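Local coordinates for glycosyl hydrolase, BNR repeat (Ralstonia eutropha, PDB 3B7F), which is of unproven exact function but is probably a glycoside hydrolase, built as a seven-bladed beta-propeller with BNR repeats, at residues 81-86 with 148-153; 244-249 with 255-260; 356-361 with 373-378. One frame throughout, in Å; residues are numbered along the deposited sequence.

Contact 1 (81-86 with 148-153); sequences PTVFRS and ASWEPV. With EDO (1,2-ethanediol), chain Q.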
# COMPACT_ATOMS: atom_id res chain seq x y z
N PRO A 81 -1.06 -11.90 16.32
CA PRO A 81 -1.43 -10.85 15.36
C PRO A 81 -2.76 -10.21 15.71
O PRO A 81 -3.69 -10.93 16.04
CB PRO A 81 -1.50 -11.60 14.04
CG PRO A 81 -1.86 -12.98 14.41
CD PRO A 81 -1.25 -13.24 15.75
N THR A 82 -2.84 -8.88 15.66
CA THR A 82 -4.06 -8.14 15.98
C THR A 82 -4.15 -6.80 15.26
O THR A 82 -3.25 -6.43 14.48
CB THR A 82 -4.17 -7.88 17.53
OG1 THR A 82 -5.48 -7.40 17.86
CG2 THR A 82 -3.13 -6.88 18.05
N VAL A 83 -5.25 -6.10 15.51
CA VAL A 83 -5.48 -4.74 15.07
C VAL A 83 -5.79 -3.89 16.31
O VAL A 83 -6.68 -4.23 17.10
CB VAL A 83 -6.65 -4.63 14.05
CG1 VAL A 83 -6.81 -3.19 13.60
CG2 VAL A 83 -6.42 -5.53 12.84
N PHE A 84 -5.02 -2.82 16.50
CA PHE A 84 -5.31 -1.85 17.57
C PHE A 84 -6.16 -0.74 16.96
O PHE A 84 -5.99 -0.41 15.78
CB PHE A 84 -4.05 -1.26 18.18
CG PHE A 84 -3.22 -2.25 18.95
CD1 PHE A 84 -3.54 -2.55 20.27
CD2 PHE A 84 -2.10 -2.85 18.36
CE1 PHE A 84 -2.76 -3.45 21.00
CE2 PHE A 84 -1.33 -3.75 19.07
CZ PHE A 84 -1.66 -4.06 20.40
N ARG A 85 -7.09 -0.19 17.74
CA ARG A 85 -7.96 0.88 17.28
C ARG A 85 -7.83 2.08 18.21
O ARG A 85 -7.61 1.92 19.41
CB ARG A 85 -9.43 0.43 17.19
CG ARG A 85 -10.29 0.61 18.46
CD ARG A 85 -11.63 -0.16 18.41
NE ARG A 85 -11.37 -1.51 18.86
CZ ARG A 85 -11.65 -2.05 20.05
NH1 ARG A 85 -12.33 -1.41 21.01
NH2 ARG A 85 -11.27 -3.30 20.26
N SER A 86 -7.99 3.27 17.64
CA SER A 86 -8.00 4.51 18.39
C SER A 86 -9.18 5.32 17.92
O SER A 86 -9.44 5.34 16.72
CB SER A 86 -6.75 5.32 18.14
OG SER A 86 -6.79 6.51 18.88
N ALA A 148 -13.08 -3.36 15.83
CA ALA A 148 -13.07 -4.07 17.11
C ALA A 148 -13.09 -5.58 16.88
O ALA A 148 -12.33 -6.31 17.52
CB ALA A 148 -14.24 -3.62 18.02
N SER A 149 -13.95 -6.03 15.96
CA SER A 149 -14.14 -7.44 15.63
C SER A 149 -14.06 -7.62 14.13
O SER A 149 -14.52 -6.77 13.36
CB SER A 149 -15.47 -7.98 16.17
OG SER A 149 -16.57 -7.31 15.60
N TRP A 150 -13.49 -8.75 13.73
CA TRP A 150 -13.26 -9.09 12.34
C TRP A 150 -13.80 -10.47 12.05
O TRP A 150 -13.69 -11.35 12.90
CB TRP A 150 -11.76 -9.06 12.07
CG TRP A 150 -11.17 -7.68 12.22
CD1 TRP A 150 -10.71 -7.10 13.38
CD2 TRP A 150 -10.98 -6.73 11.19
NE1 TRP A 150 -10.26 -5.84 13.12
CE2 TRP A 150 -10.43 -5.57 11.78
CE3 TRP A 150 -11.26 -6.72 9.81
CZ2 TRP A 150 -10.12 -4.44 11.05
CZ3 TRP A 150 -10.98 -5.59 9.09
CH2 TRP A 150 -10.41 -4.46 9.71
N GLU A 151 -14.38 -10.64 10.85
CA GLU A 151 -14.85 -11.94 10.38
C GLU A 151 -14.26 -12.17 8.98
O GLU A 151 -13.98 -11.19 8.26
CB GLU A 151 -16.39 -11.98 10.32
CG GLU A 151 -16.97 -11.20 9.12
CD GLU A 151 -18.47 -10.94 9.19
OE1 GLU A 151 -19.19 -11.63 9.96
OE2 GLU A 151 -18.89 -10.01 8.44
N PRO A 152 -14.05 -13.44 8.58
CA PRO A 152 -13.61 -13.69 7.21
C PRO A 152 -14.60 -13.24 6.13
O PRO A 152 -15.80 -13.27 6.37
CB PRO A 152 -13.49 -15.22 7.15
CG PRO A 152 -13.72 -15.74 8.48
CD PRO A 152 -14.19 -14.68 9.37
N VAL A 153 -14.11 -12.76 4.99
CA VAL A 153 -14.98 -12.51 3.84
C VAL A 153 -14.96 -13.88 3.17
O VAL A 153 -14.05 -14.18 2.39
CB VAL A 153 -14.52 -11.38 2.90
CG1 VAL A 153 -15.41 -11.31 1.64
CG2 VAL A 153 -14.52 -10.05 3.65
C1 EDO Q . -17.55 -7.84 12.75
O1 EDO Q . -17.41 -6.41 12.75
C2 EDO Q . -17.99 -8.38 11.40
O2 EDO Q . -19.07 -7.59 10.88
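Val83 meets the indole of Trp150 at its nitrogen corner: CB and CG2 of the valine both lie 3.9 Å from Trp150 NE1, and the two side chains cross at about a right angle. NE1 also makes a weak hydrogen bond to Gly147 O. The tryptophan has CG anti to its carbonyl carbon (chi1 -65°), which swings the indole toward strand 81-86 and into the seam between two blades. Val83 and Trp150 are both buried, and Trp131 and Ala133 also pack on the indole, so this inner half is tight.

The outer half is looser. Arg85 bends at chi3 and lays one face of its guanidinium over Ala148, with CZ 3.6 Å from Ala148 CB, a plain van der Waals contact between partly exposed residues. Beyond them an ethanediol, probably from the crystallisation liquor, gives a hydrogen bond from O1 to Ser149 O (3.0 Å) and a weak one from O2 to Glu151 OE2, whose residue is exposed.

Ser143, Asp145, Gly147 and Trp150 fit the spacing of an Asp-box, with Ser143 OG bonded to Ser149 O and Asp145 OD2 to Ser149 OG: the turn characteristic of BNR-repeat propellers, here pressed against the preceding blade.

Contact 2 (244-249 with 255-260); sequences PDILYQ and IYRMDR. With EDO (1,2-ethanediol), chain J; EDO (1,2-ethanediol), chain S.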
# COMPACT_ATOMS: atom_id res chain seq x y z
N PRO A 244 -12.05 6.83 -10.96
CA PRO A 244 -12.01 5.41 -10.46
C PRO A 244 -11.98 4.27 -11.51
O PRO A 244 -11.73 3.12 -11.14
CB PRO A 244 -13.18 5.33 -9.46
CG PRO A 244 -14.06 6.56 -9.76
CD PRO A 244 -13.24 7.57 -10.47
N ASP A 245 -12.22 4.58 -12.79
CA ASP A 245 -11.95 3.61 -13.87
C ASP A 245 -10.46 3.35 -14.06
O ASP A 245 -10.09 2.29 -14.58
CB ASP A 245 -12.50 4.08 -15.21
CG ASP A 245 -14.02 4.09 -15.26
OD1 ASP A 245 -14.66 3.10 -14.85
OD2 ASP A 245 -14.55 5.11 -15.74
N ILE A 246 -9.62 4.30 -13.64
CA ILE A 246 -8.17 4.19 -13.81
C ILE A 246 -7.49 3.57 -12.58
O ILE A 246 -7.64 4.05 -11.45
CB ILE A 246 -7.52 5.57 -14.12
CG1 ILE A 246 -8.35 6.36 -15.15
CG2 ILE A 246 -6.05 5.40 -14.57
CD1 ILE A 246 -8.73 5.60 -16.45
N LEU A 247 -6.77 2.47 -12.83
CA LEU A 247 -5.98 1.76 -11.83
C LEU A 247 -4.51 1.78 -12.27
O LEU A 247 -4.21 1.74 -13.47
CB LEU A 247 -6.42 0.29 -11.66
CG LEU A 247 -7.67 -0.00 -10.80
CD1 LEU A 247 -8.86 0.77 -11.27
CD2 LEU A 247 -7.97 -1.49 -10.84
N TYR A 248 -3.61 1.90 -11.31
CA TYR A 248 -2.18 1.81 -11.56
C TYR A 248 -1.61 0.74 -10.66
O TYR A 248 -2.15 0.48 -9.59
CB TYR A 248 -1.45 3.13 -11.32
CG TYR A 248 -1.74 4.24 -12.33
CD1 TYR A 248 -2.80 5.13 -12.13
CD2 TYR A 248 -0.91 4.45 -13.43
CE1 TYR A 248 -3.03 6.17 -13.02
CE2 TYR A 248 -1.13 5.50 -14.32
CZ TYR A 248 -2.21 6.36 -14.11
OH TYR A 248 -2.47 7.40 -14.97
N GLN A 249 -0.58 0.03 -11.14
CA GLN A 249 0.10 -0.89 -10.24
C GLN A 249 1.60 -0.94 -10.47
O GLN A 249 2.08 -0.74 -11.59
CB GLN A 249 -0.48 -2.33 -10.30
CG GLN A 249 -0.32 -3.07 -11.63
CD GLN A 249 -0.40 -4.57 -11.48
OE1 GLN A 249 0.40 -5.15 -10.76
NE2 GLN A 249 -1.33 -5.21 -12.19
N ILE A 255 5.53 -1.51 -14.23
CA ILE A 255 4.57 -0.49 -13.87
C ILE A 255 3.49 -0.58 -14.94
O ILE A 255 3.82 -0.59 -16.13
CB ILE A 255 5.13 0.94 -13.85
CG1 ILE A 255 6.38 1.04 -12.94
CG2 ILE A 255 4.03 1.93 -13.40
CD1 ILE A 255 7.25 2.31 -13.20
N TYR A 256 2.24 -0.68 -14.51
CA TYR A 256 1.12 -0.80 -15.41
C TYR A 256 0.00 0.18 -15.09
O TYR A 256 -0.18 0.57 -13.96
CB TYR A 256 0.50 -2.21 -15.34
CG TYR A 256 1.42 -3.32 -15.78
CD1 TYR A 256 2.33 -3.88 -14.88
CD2 TYR A 256 1.40 -3.79 -17.08
CE1 TYR A 256 3.20 -4.89 -15.27
CE2 TYR A 256 2.26 -4.81 -17.48
CZ TYR A 256 3.17 -5.35 -16.56
OH TYR A 256 4.04 -6.34 -16.94
N ARG A 257 -0.77 0.49 -16.13
CA ARG A 257 -1.96 1.32 -16.05
C ARG A 257 -3.10 0.54 -16.72
O ARG A 257 -2.91 -0.05 -17.79
CB ARG A 257 -1.76 2.65 -16.76
CG ARG A 257 -2.94 3.59 -16.64
CD ARG A 257 -2.75 4.79 -17.51
NE ARG A 257 -3.93 5.67 -17.47
CZ ARG A 257 -5.00 5.59 -18.26
NH1 ARG A 257 -5.15 4.61 -19.15
NH2 ARG A 257 -5.97 6.46 -18.10
N MSE A 258 -4.26 0.55 -16.09
CA MSE A 258 -5.47 -0.03 -16.67
C MSE A 258 -6.64 0.96 -16.60
O MSE A 258 -6.92 1.52 -15.55
CB MSE A 258 -5.90 -1.32 -15.95
CG MSE A 258 -7.25 -1.87 -16.44
SE MSE A 258 -7.91 -3.41 -15.54
CE MSE A 258 -6.80 -4.77 -16.22
N ASP A 259 -7.29 1.15 -17.74
CA ASP A 259 -8.57 1.81 -17.78
C ASP A 259 -9.50 0.60 -17.69
O ASP A 259 -9.51 -0.23 -18.59
CB ASP A 259 -8.76 2.59 -19.08
CG ASP A 259 -10.06 3.32 -19.11
OD1 ASP A 259 -11.06 2.78 -18.60
OD2 ASP A 259 -10.08 4.45 -19.63
N ARG A 260 -10.27 0.50 -16.60
CA ARG A 260 -11.14 -0.67 -16.38
C ARG A 260 -12.14 -0.95 -17.53
O ARG A 260 -12.49 -2.11 -17.78
CB ARG A 260 -11.88 -0.55 -15.04
CG ARG A 260 -12.72 -1.77 -14.63
CD ARG A 260 -11.88 -3.04 -14.44
NE ARG A 260 -12.75 -4.21 -14.45
CZ ARG A 260 -13.00 -4.97 -15.51
NH1 ARG A 260 -12.46 -4.74 -16.69
NH2 ARG A 260 -13.80 -6.00 -15.38
C1 EDO J . -7.81 6.40 -21.65
O1 EDO J . -8.19 5.93 -20.34
C2 EDO J . -6.48 5.79 -22.16
O2 EDO J . -6.45 4.35 -22.12
C1 EDO S . -13.82 -6.02 -20.56
O1 EDO S . -13.26 -6.40 -19.30
C2 EDO S . -13.91 -4.50 -20.66
O2 EDO S . -15.13 -4.02 -20.06
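In the central beta hairpin of a four-stranded propeller blade, strand 246-249 runs antiparallel to 255-259, and Tyr248 pairs with Arg257 at a non-hydrogen-bonded position. Arg257 leaves its strand with CG anti to the backbone N (chi1 -176°) and stays extended as far as NE, so its aliphatic part runs over the Tyr248 ring: CG sits 3.9 Å from the ring centroid in a CH-pi contact. At the phenol end Arg257 NE makes a weak, bent hydrogen bond to Tyr248 OH (3.4 Å, 141° at the hydrogen); the hydroxyl is also bonded to Pro290 O.

Ile246 covers a face of the guanidinium: its CG2 lies 3.6 Å from Arg257 NE, while CD1 packs 3.3 Å from NH2. O1 of an ethanediol, probably from the crystallisation liquor, accepts a bond from Arg257 NH2 at the guanidinium edge; its contact with Asp259 OD2, which also forms a salt bridge with Arg261, is suspiciously short at 2.5 Å.

Two hydrogen-bonded pairs carry the ladder, Leu247 with Met258 (selenomethionine) and Gln249 with Tyr256; Leu247 N reaches Met258 O at 2.9 Å. Arg260 N adds a 2.7 Å bond to Asp245 O. On the face away from Tyr248 and Arg257, Gln249 CG lies against Tyr256 CB. There Trp265 of the outer strand touches Leu247 and Met258, packing on strands two and three of the meander that makes a propeller blade.

Contact 3 (356-361 with 373-378); sequences VYFGTT and EHWQCI. With EDO (1,2-ethanediol), chain L.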
# COMPACT_ATOMS: atom_id res chain seq x y z
N VAL A 356 4.86 14.50 -1.19
CA VAL A 356 5.15 13.07 -1.37
C VAL A 356 6.19 12.66 -0.32
O VAL A 356 7.09 13.43 0.06
CB VAL A 356 5.63 12.77 -2.81
CG1 VAL A 356 5.74 11.25 -3.04
CG2 VAL A 356 4.70 13.40 -3.85
N TYR A 357 6.06 11.45 0.18
CA TYR A 357 6.88 11.01 1.30
C TYR A 357 7.26 9.59 1.13
O TYR A 357 6.50 8.82 0.58
CB TYR A 357 6.04 11.11 2.60
CG TYR A 357 5.35 12.44 2.79
CD1 TYR A 357 6.00 13.49 3.45
CD2 TYR A 357 4.08 12.69 2.27
CE1 TYR A 357 5.40 14.75 3.59
CE2 TYR A 357 3.49 13.94 2.40
CZ TYR A 357 4.14 14.96 3.08
OH TYR A 357 3.56 16.22 3.24
N PHE A 358 8.44 9.21 1.62
CA PHE A 358 8.78 7.79 1.64
C PHE A 358 9.65 7.41 2.83
O PHE A 358 10.38 8.24 3.36
CB PHE A 358 9.36 7.28 0.31
CG PHE A 358 10.74 7.82 -0.06
CD1 PHE A 358 11.90 7.21 0.40
CD2 PHE A 358 10.86 8.89 -0.93
CE1 PHE A 358 13.15 7.68 0.05
CE2 PHE A 358 12.14 9.40 -1.26
CZ PHE A 358 13.27 8.77 -0.78
N GLY A 359 9.57 6.13 3.22
CA GLY A 359 10.32 5.59 4.35
C GLY A 359 11.15 4.43 3.88
O GLY A 359 10.66 3.58 3.15
N THR A 360 12.39 4.38 4.34
CA THR A 360 13.33 3.36 3.92
C THR A 360 13.52 2.29 5.00
O THR A 360 13.21 2.50 6.16
CB THR A 360 14.68 3.96 3.56
OG1 THR A 360 15.33 4.39 4.74
CG2 THR A 360 14.55 5.16 2.57
N THR A 361 14.03 1.12 4.59
CA THR A 361 14.33 0.03 5.51
C THR A 361 15.50 0.44 6.43
O THR A 361 15.68 -0.14 7.49
CB THR A 361 14.64 -1.25 4.77
OG1 THR A 361 15.80 -1.06 3.94
CG2 THR A 361 13.38 -1.72 3.95
N GLU A 373 9.78 17.12 -6.47
CA GLU A 373 10.92 17.82 -7.06
C GLU A 373 12.10 18.00 -6.09
O GLU A 373 13.23 17.92 -6.51
CB GLU A 373 10.46 19.17 -7.63
CG GLU A 373 9.52 19.03 -8.82
CD GLU A 373 10.20 18.39 -10.04
OE1 GLU A 373 11.30 18.87 -10.42
OE2 GLU A 373 9.61 17.43 -10.62
N HIS A 374 11.83 18.27 -4.82
CA HIS A 374 12.89 18.38 -3.79
C HIS A 374 12.52 17.50 -2.62
O HIS A 374 11.34 17.33 -2.31
CB HIS A 374 13.08 19.82 -3.34
CG HIS A 374 13.51 20.74 -4.45
ND1 HIS A 374 12.62 21.30 -5.34
CD2 HIS A 374 14.73 21.20 -4.79
CE1 HIS A 374 13.28 22.05 -6.20
NE2 HIS A 374 14.57 22.01 -5.89
N TRP A 375 13.55 16.91 -2.00
CA TRP A 375 13.42 15.99 -0.89
C TRP A 375 14.24 16.51 0.28
O TRP A 375 15.27 17.13 0.08
CB TRP A 375 13.90 14.57 -1.29
CG TRP A 375 13.05 14.00 -2.37
CD1 TRP A 375 13.29 14.02 -3.71
CD2 TRP A 375 11.80 13.33 -2.20
NE1 TRP A 375 12.27 13.39 -4.38
CE2 TRP A 375 11.34 12.95 -3.47
CE3 TRP A 375 11.02 13.01 -1.08
CZ2 TRP A 375 10.12 12.31 -3.67
CZ3 TRP A 375 9.81 12.35 -1.28
CH2 TRP A 375 9.37 12.02 -2.56
N GLN A 376 13.75 16.25 1.48
CA GLN A 376 14.39 16.61 2.73
C GLN A 376 14.20 15.42 3.67
O GLN A 376 13.09 14.91 3.81
CB GLN A 376 13.73 17.85 3.31
CG GLN A 376 14.24 18.37 4.66
CD GLN A 376 15.60 19.09 4.60
OE1 GLN A 376 15.85 19.93 3.70
NE2 GLN A 376 16.46 18.81 5.60
N CYS A 377 15.27 14.97 4.30
CA CYS A 377 15.14 13.94 5.31
C CYS A 377 14.58 14.59 6.60
O CYS A 377 15.24 15.40 7.23
CB CYS A 377 16.49 13.27 5.58
SG CYS A 377 16.29 11.88 6.73
N ILE A 378 13.37 14.22 6.97
CA ILE A 378 12.69 14.75 8.17
C ILE A 378 12.74 13.80 9.39
O ILE A 378 12.29 14.16 10.46
CB ILE A 378 11.23 15.17 7.85
CG1 ILE A 378 10.37 13.99 7.35
CG2 ILE A 378 11.24 16.33 6.79
CD1 ILE A 378 8.91 14.28 7.29
C1 EDO L . 12.58 22.35 -10.52
O1 EDO L . 12.30 21.33 -9.58
C2 EDO L . 14.05 22.71 -10.38
O2 EDO L . 14.51 23.37 -11.56
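Trp375 presents a face of its six-membered ring to the edge of Phe358, an edge-to-face pair with centroids 5.0 Å apart and planes at 61°. The tryptophan occupies the last position of a sequence resembling the Asp-box of BNR repeats, with His374 in the usual Ser/Thr place, in the turn leading to the fourth strand, 376-379, at one edge of a propeller blade; Phe358 belongs to the second strand of the same blade. The indole therefore reaches past the intervening strand 365-368, touching Ser368 on the way.

With CG between the backbone N and the carbonyl carbon (chi1 68°), the Phe358 ring is turned toward the indole. The touching edge is CD2 and CE2: CD2 lies 3.6 Å from Trp375 CZ3, and CE2 stands over the indole face, offset toward its rim. Phe358 is further stacked on Trp366 and meets Phe296, while Val315 touches both members of the pair, so the aromatic group is wedged against the preceding blade.

Away from this buried cluster, Glu373 OE1 accepts a hydrogen bond from an ethanediol, probably from the crystallisation liquor, and His374 ND1 is bonded to Asp370 OD2, much as the usual hydroxyl is. The benzo corner of the indole is tucked against strand 356-359: Val356 CG1 packs 3.7 Å from Trp375 CH2, and the carbonyl oxygen Val356 O comes obliquely to within 3.2 Å of Trp375 CZ3.

From the N terminus the three contacts follow one another in series; none nests in or crosses another, and none touches another. Contact 1 closes the longest loop, from 81-86 to 148-153, and ties the blade of strands 56-62 to 94-95 to the next one, 116-122 to 151-152. Contact 2 closes a short hairpin loop inside the blade that starts at 234-239. Contact 3 also stays in one blade, closing an 11-residue loop that contains strand 365-368 and joining the second strand to the Asp-box-like turn before the fourth; strand 385-391 then completes the N-terminal sheet and shuts the propeller ring. Their centres, 25 to 30 Å apart, are spread around that ring.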